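Local coordinates for protein hydrolase, putative (Plasmodium vivax, PDB 2B30) that probably acts as a metal-dependent phosphatase of the haloacid dehalogenase superfamily, Cof-like subfamily IIB, and binds a calcium ion in the crystal, at residues 131-136 with 168-173; 153-158 with 213-218; 95-100 with 178-183. All coordinates share one frame; numbering follows the deposited sequence.

Two contacts lie inside the cap, built on the six-stranded sheet, and the third joins it to the Rossmann-like core. The centre of contact 1 lies about 24 Å from the centre of the chain, against about 13 Å for contact 2 and 9 Å for contact 3. Contact 1 meets contact 3 by packing, Met173 CE lying 3.9 Å from Met179 CE. Contacts 2 and 3 each use one of two neighbouring strands, 216-220 and 181-184, and are tied by the salt bridge of Glu217 OE2 with Lys181 NZ (3.1 Å). Both approach the calcium site of Asp33, Asp35 and Asp248: the side chains of His215 and Lys181 lie about 12 and 11 Å from the ion.

Contact 1 of 3, residues 131-136 with 168-173; sequences NLVNQT and IRHNEM
In the cap domain, the turn leading from helix 117-129 into strand 136-140 meets the short helix 170-173, with Val133 and Asn134 receiving the imidazole of His170. The CG1 methyl of Val133 approaches the ring obliquely, 3.5 Å from His170 NE2. OD1 of Asn134 lies in the ring plane at its edge, 3.6 Å from His170 CD2, while the amide itself is turned 72° from the imidazole. With CG of His170 anti to the backbone N (chi1 -171°), the ring projects across to the turn, and a flat, partly polar group suits a place bordered by both a methyl and an amide oxygen. Each segment is braced from within. Leu132 O accepts from Thr136 OG1 (2.7 Å) and Gln135 N on opposite faces of its carbonyl plane. At the start of the short helix, Arg169 N, at the N-cap position, donates to Glu172 OE1 (2.8 Å) from above the carboxylate plane. Val133 also packs on Leu127 and Val128, and His170 on Thr147. Asn131, at the positive-phi C-prime position, ends helix 117-129 in a Schellman motif, and the chain then turns into strand 136-140 of the cap's alpha/beta fold.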
# COMPACT_ATOMS: atom_id res chain seq x y z
N ASN A 131 -27.18 -5.60 -16.01
CA ASN A 131 -28.31 -5.57 -15.07
C ASN A 131 -27.93 -5.95 -13.62
O ASN A 131 -28.50 -6.85 -13.01
CB ASN A 131 -29.48 -6.42 -15.60
CG ASN A 131 -30.41 -5.63 -16.52
OD1 ASN A 131 -30.05 -5.27 -17.64
ND2 ASN A 131 -31.61 -5.36 -16.03
N LEU A 132 -26.95 -5.23 -13.10
CA LEU A 132 -26.51 -5.38 -11.71
C LEU A 132 -26.91 -4.19 -10.83
O LEU A 132 -26.79 -4.25 -9.61
CB LEU A 132 -24.99 -5.58 -11.66
CG LEU A 132 -24.55 -7.02 -11.95
CD1 LEU A 132 -23.06 -7.09 -12.27
CD2 LEU A 132 -24.92 -7.96 -10.78
N VAL A 133 -27.42 -3.12 -11.45
CA VAL A 133 -27.86 -1.93 -10.73
C VAL A 133 -28.95 -2.19 -9.67
O VAL A 133 -28.94 -1.56 -8.60
CB VAL A 133 -28.35 -0.84 -11.71
CG1 VAL A 133 -28.96 0.35 -10.96
CG2 VAL A 133 -27.21 -0.38 -12.60
N ASN A 134 -29.88 -3.11 -9.94
CA ASN A 134 -30.98 -3.40 -8.98
C ASN A 134 -30.57 -4.33 -7.82
O ASN A 134 -31.43 -4.80 -7.08
CB ASN A 134 -32.24 -3.93 -9.69
CG ASN A 134 -32.80 -2.96 -10.76
OD1 ASN A 134 -32.79 -1.73 -10.59
ND2 ASN A 134 -33.31 -3.52 -11.86
N GLN A 135 -29.27 -4.56 -7.64
CA GLN A 135 -28.76 -5.27 -6.46
C GLN A 135 -27.50 -4.61 -5.90
O GLN A 135 -26.69 -5.26 -5.22
CB GLN A 135 -28.51 -6.74 -6.80
CG GLN A 135 -27.70 -6.93 -8.06
CD GLN A 135 -27.76 -8.35 -8.58
OE1 GLN A 135 -28.52 -8.64 -9.51
NE2 GLN A 135 -26.99 -9.23 -7.97
N THR A 136 -27.38 -3.31 -6.15
CA THR A 136 -26.18 -2.53 -5.82
C THR A 136 -26.50 -1.43 -4.81
O THR A 136 -27.40 -0.62 -5.03
CB THR A 136 -25.60 -1.88 -7.10
OG1 THR A 136 -25.15 -2.92 -7.98
CG2 THR A 136 -24.43 -0.94 -6.79
N ILE A 168 -35.09 4.88 -4.09
CA ILE A 168 -35.34 5.89 -5.10
C ILE A 168 -35.54 5.24 -6.46
O ILE A 168 -35.15 4.10 -6.67
CB ILE A 168 -34.19 6.92 -5.16
CG1 ILE A 168 -32.83 6.23 -5.15
CG2 ILE A 168 -34.29 7.89 -3.98
CD1 ILE A 168 -31.68 7.15 -5.46
N ARG A 169 -36.17 5.97 -7.38
CA ARG A 169 -36.40 5.44 -8.72
C ARG A 169 -35.05 5.26 -9.41
O ARG A 169 -34.08 5.96 -9.10
CB ARG A 169 -37.33 6.36 -9.52
N HIS A 170 -34.99 4.29 -10.32
CA HIS A 170 -33.79 3.98 -11.09
C HIS A 170 -33.27 5.21 -11.81
O HIS A 170 -32.08 5.51 -11.72
CB HIS A 170 -34.10 2.86 -12.10
CG HIS A 170 -32.89 2.31 -12.79
ND1 HIS A 170 -32.31 2.92 -13.89
CD2 HIS A 170 -32.16 1.18 -12.57
CE1 HIS A 170 -31.27 2.20 -14.30
NE2 HIS A 170 -31.17 1.14 -13.51
N ASN A 171 -34.14 5.95 -12.50
CA ASN A 171 -33.72 7.18 -13.20
C ASN A 171 -33.17 8.26 -12.26
O ASN A 171 -32.40 9.13 -12.69
CB ASN A 171 -34.84 7.75 -14.09
CG ASN A 171 -36.07 8.22 -13.30
OD1 ASN A 171 -36.04 8.33 -12.07
ND2 ASN A 171 -37.16 8.49 -14.01
N GLU A 172 -33.58 8.23 -10.99
CA GLU A 172 -33.05 9.15 -9.97
C GLU A 172 -31.64 8.73 -9.55
O GLU A 172 -30.77 9.57 -9.33
CB GLU A 172 -33.98 9.19 -8.74
CG GLU A 172 -35.30 9.93 -8.98
CD GLU A 172 -36.49 9.38 -8.17
OE1 GLU A 172 -36.31 8.77 -7.09
OE2 GLU A 172 -37.64 9.56 -8.64
N MET A 173 -31.42 7.42 -9.45
CA MET A 173 -30.10 6.89 -9.08
C MET A 173 -29.00 7.31 -10.06
O MET A 173 -27.90 7.68 -9.64
CB MET A 173 -30.14 5.36 -8.97
CG MET A 173 -28.96 4.76 -8.20
SD MET A 173 -29.18 4.86 -6.41
CE MET A 173 -28.25 6.31 -6.01

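Contact 2 of 3, residues 153-158 with 213-218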
# COMPACT_ATOMS: atom_id res chain seq x y z
N ALA A 153 -33.38 -4.27 -0.22
CA ALA A 153 -33.51 -2.96 0.46
C ALA A 153 -33.39 -3.03 2.00
O ALA A 153 -32.88 -2.10 2.64
CB ALA A 153 -34.83 -2.29 0.05
N ASP A 154 -33.85 -4.14 2.60
CA ASP A 154 -33.75 -4.36 4.04
C ASP A 154 -32.40 -4.99 4.44
O ASP A 154 -32.22 -5.41 5.59
CB ASP A 154 -34.90 -5.26 4.52
N PHE A 155 -31.45 -5.03 3.49
CA PHE A 155 -30.25 -5.89 3.56
C PHE A 155 -29.24 -5.48 4.62
O PHE A 155 -28.82 -6.29 5.43
CB PHE A 155 -29.59 -5.93 2.17
CG PHE A 155 -28.37 -6.80 2.09
CD1 PHE A 155 -28.48 -8.13 1.72
CD2 PHE A 155 -27.11 -6.29 2.32
CE1 PHE A 155 -27.34 -8.93 1.62
CE2 PHE A 155 -25.98 -7.09 2.22
CZ PHE A 155 -26.10 -8.41 1.87
N LEU A 156 -28.84 -4.22 4.62
CA LEU A 156 -27.94 -3.73 5.66
C LEU A 156 -28.64 -3.73 7.02
O LEU A 156 -28.00 -3.97 8.04
CB LEU A 156 -27.44 -2.33 5.31
CG LEU A 156 -26.68 -2.14 3.98
CD1 LEU A 156 -26.21 -0.70 3.86
CD2 LEU A 156 -25.48 -3.10 3.84
N GLN A 157 -29.95 -3.46 7.03
CA GLN A 157 -30.72 -3.42 8.27
C GLN A 157 -30.82 -4.81 8.90
O GLN A 157 -30.46 -5.00 10.06
CB GLN A 157 -32.12 -2.83 8.03
N LYS A 158 -31.29 -5.79 8.12
CA LYS A 158 -31.47 -7.15 8.63
C LYS A 158 -30.14 -7.89 8.79
O LYS A 158 -29.85 -8.41 9.87
CB LYS A 158 -32.42 -7.95 7.73
N ASN A 213 -18.86 -12.94 2.24
CA ASN A 213 -20.01 -13.60 1.61
C ASN A 213 -20.03 -13.48 0.07
O ASN A 213 -21.08 -13.68 -0.56
CB ASN A 213 -21.31 -13.03 2.18
CG ASN A 213 -21.62 -13.53 3.58
OD1 ASN A 213 -20.77 -14.14 4.23
ND2 ASN A 213 -22.84 -13.27 4.05
N GLY A 214 -18.89 -13.15 -0.52
CA GLY A 214 -18.75 -13.10 -1.98
C GLY A 214 -19.39 -11.91 -2.66
O GLY A 214 -19.67 -11.95 -3.86
N HIS A 215 -19.63 -10.84 -1.90
CA HIS A 215 -20.16 -9.58 -2.45
C HIS A 215 -18.98 -8.70 -2.89
O HIS A 215 -17.86 -8.87 -2.41
CB HIS A 215 -21.02 -8.85 -1.41
CG HIS A 215 -22.06 -9.71 -0.76
ND1 HIS A 215 -23.12 -10.26 -1.45
CD2 HIS A 215 -22.22 -10.10 0.53
CE1 HIS A 215 -23.87 -10.96 -0.62
NE2 HIS A 215 -23.35 -10.87 0.59
N ALA A 216 -19.24 -7.77 -3.81
CA ALA A 216 -18.19 -6.86 -4.31
C ALA A 216 -18.29 -5.48 -3.66
O ALA A 216 -19.31 -4.84 -3.76
CB ALA A 216 -18.25 -6.73 -5.83
N GLU A 217 -17.22 -5.05 -2.99
CA GLU A 217 -17.11 -3.69 -2.49
C GLU A 217 -16.22 -2.91 -3.45
O GLU A 217 -15.04 -3.24 -3.59
CB GLU A 217 -16.52 -3.67 -1.08
CG GLU A 217 -17.53 -3.93 0.02
CD GLU A 217 -16.94 -3.75 1.43
OE1 GLU A 217 -15.76 -4.13 1.67
OE2 GLU A 217 -17.67 -3.23 2.30
N VAL A 218 -16.78 -1.90 -4.09
CA VAL A 218 -16.08 -1.10 -5.12
C VAL A 218 -15.73 0.29 -4.60
O VAL A 218 -16.62 1.07 -4.31
CB VAL A 218 -16.95 -0.95 -6.36
CG1 VAL A 218 -16.24 -0.16 -7.44
CG2 VAL A 218 -17.34 -2.32 -6.88
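Phe155 and His215 are the nearest residues of the two backbones, yet their CA atoms stand 12.3 Å apart, and only the two rings bridge that distance. Phe155 opens helix 155-160, whose first turn is closed by the bond from Lys158 N to Asp154 O (2.7 Å); His215 comes just before strand 216-220. The side chains advance from opposite directions into a T-shaped stack: the edge of the phenyl ring points at the imidazole face, with planes 89° apart and centroids separated by 5.6 Å. Phe155 CZ leads, 3.9 Å from His215 NE2. An extended first torsion, CG anti to the backbone N (chi1 -179°), carries the phenyl that far from its helix. The other face of the imidazole is covered by Asn213 O, 3.7 Å above the ring plane. A long flat side chain suits the helix because it reaches across the gap. Histidine suits the loop because it gives a face to Phe155 and a nitrogen, ND1, that accepts from Leu186 N, which helps fix the rotation of the ring. Met183 touches both rings. This T-shaped aromatic pair joins helix 155-160 to the loop before strand 216-220 in the alpha/beta cap of a Cof-type (subfamily IIB) HAD protein.

Contact 3 of 3, residues 95-100 with 178-183; sequences VYINGT and TMNKLM
The amide of Asn180 is the flat group here, and Ile97 CD1 touches Asn180 at CB (3.9 Å), the carbon from which the amide projects; the two side chains cross at about a right angle. The amide is held by its ends: ND2 donates to Asp112 OD1 and Glu113 O, and OD1 accepts from Gly141 N. An asparagine suits this buried place because its amide offers both a donor and an acceptor, and both are used. Asn180 and Lys181 form a classic beta bulge opposite His139 in the cap sheet, and the contact joins that bulge to the turn after strand 94-96 of the Rossmann-like core. The branched side chain of Ile97 spans both bulge residues. Its CG2, anti to the backbone N, packs 3.5 Å from Lys181 CB and 3.9 Å from Lys181 CD, which gives the hydrocarbon part of the lysine a nonpolar neighbour. Beyond it the lysine chain bends at chi3 and chi4, and its NZ forms a salt bridge with Glu217 OE2. On the core side, Gly99, with phi 94°, suits the turn because it has no side chain to crowd the preceding carbonyl. Thr100 grips one acceptor twice, Ile97 O receiving Thr100 N at 3.2 Å and Thr100 OG1 at 2.6 Å.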
# COMPACT_ATOMS: atom_id res chain seq x y z
N VAL A 95 -11.40 5.04 10.30
CA VAL A 95 -11.13 4.79 8.90
C VAL A 95 -12.33 4.01 8.35
O VAL A 95 -12.57 2.86 8.73
CB VAL A 95 -9.85 3.95 8.73
CG1 VAL A 95 -9.63 3.59 7.28
CG2 VAL A 95 -8.65 4.72 9.28
N TYR A 96 -13.07 4.65 7.46
CA TYR A 96 -14.31 4.09 6.98
C TYR A 96 -14.29 3.96 5.47
O TYR A 96 -13.49 4.62 4.80
CB TYR A 96 -15.45 4.97 7.42
CG TYR A 96 -15.53 5.08 8.92
CD1 TYR A 96 -15.93 4.00 9.68
CD2 TYR A 96 -15.17 6.26 9.59
CE1 TYR A 96 -16.00 4.08 11.06
CE2 TYR A 96 -15.24 6.34 10.98
CZ TYR A 96 -15.66 5.25 11.69
OH TYR A 96 -15.74 5.28 13.05
N ILE A 97 -15.15 3.08 4.95
CA ILE A 97 -15.28 2.87 3.51
C ILE A 97 -13.92 2.57 2.89
O ILE A 97 -13.50 3.21 1.93
CB ILE A 97 -15.97 4.08 2.80
CG1 ILE A 97 -17.22 4.52 3.58
CG2 ILE A 97 -16.33 3.72 1.34
CD1 ILE A 97 -18.17 5.40 2.76
N ASN A 98 -13.25 1.59 3.48
CA ASN A 98 -11.98 1.08 3.00
C ASN A 98 -10.93 2.15 2.78
O ASN A 98 -10.11 2.06 1.85
CB ASN A 98 -12.21 0.21 1.75
CG ASN A 98 -12.84 -1.13 2.10
OD1 ASN A 98 -12.81 -1.53 3.27
ND2 ASN A 98 -13.39 -1.82 1.10
N GLY A 99 -10.93 3.15 3.65
CA GLY A 99 -9.88 4.15 3.66
C GLY A 99 -10.15 5.40 2.86
O GLY A 99 -9.29 6.29 2.82
N THR A 100 -11.34 5.49 2.27
CA THR A 100 -11.73 6.65 1.47
C THR A 100 -12.41 7.74 2.33
O THR A 100 -12.54 8.89 1.90
CB THR A 100 -12.63 6.24 0.29
OG1 THR A 100 -13.76 5.52 0.77
CG2 THR A 100 -11.87 5.35 -0.67
N THR A 178 -21.15 10.67 -8.80
CA THR A 178 -20.13 9.85 -8.10
C THR A 178 -20.60 9.22 -6.77
O THR A 178 -21.64 9.59 -6.23
CB THR A 178 -18.81 10.66 -7.86
OG1 THR A 178 -17.75 9.76 -7.53
CG2 THR A 178 -18.97 11.66 -6.75
N MET A 179 -19.82 8.26 -6.25
CA MET A 179 -20.06 7.63 -4.94
C MET A 179 -18.72 7.32 -4.30
O MET A 179 -17.71 7.20 -4.99
CB MET A 179 -20.81 6.30 -5.10
CG MET A 179 -22.24 6.43 -5.55
SD MET A 179 -23.32 7.11 -4.30
CE MET A 179 -24.67 7.63 -5.34
N ASN A 180 -18.71 7.16 -2.98
CA ASN A 180 -17.53 6.66 -2.27
C ASN A 180 -17.38 5.15 -2.45
O ASN A 180 -16.26 4.63 -2.52
CB ASN A 180 -17.61 6.97 -0.78
CG ASN A 180 -17.57 8.45 -0.48
OD1 ASN A 180 -18.61 9.08 -0.29
ND2 ASN A 180 -16.37 9.02 -0.42
N LYS A 181 -18.52 4.46 -2.52
CA LYS A 181 -18.51 3.01 -2.64
C LYS A 181 -19.79 2.44 -3.24
O LYS A 181 -20.89 2.91 -2.94
CB LYS A 181 -18.30 2.38 -1.26
CG LYS A 181 -18.35 0.85 -1.24
CD LYS A 181 -17.89 0.32 0.10
CE LYS A 181 -18.98 0.40 1.15
NZ LYS A 181 -19.53 -0.93 1.44
N LEU A 182 -19.63 1.44 -4.10
CA LEU A 182 -20.75 0.59 -4.52
C LEU A 182 -20.52 -0.81 -3.96
O LEU A 182 -19.49 -1.43 -4.26
CB LEU A 182 -20.87 0.51 -6.05
CG LEU A 182 -20.90 1.79 -6.88
CD1 LEU A 182 -21.33 1.47 -8.29
CD2 LEU A 182 -21.84 2.82 -6.30
N MET A 183 -21.44 -1.28 -3.13
CA MET A 183 -21.41 -2.66 -2.66
C MET A 183 -22.40 -3.47 -3.46
O MET A 183 -23.61 -3.40 -3.21
CB MET A 183 -21.75 -2.77 -1.18
CG MET A 183 -21.50 -4.17 -0.62
SD MET A 183 -22.69 -4.59 0.64
CE MET A 183 -22.13 -6.24 1.08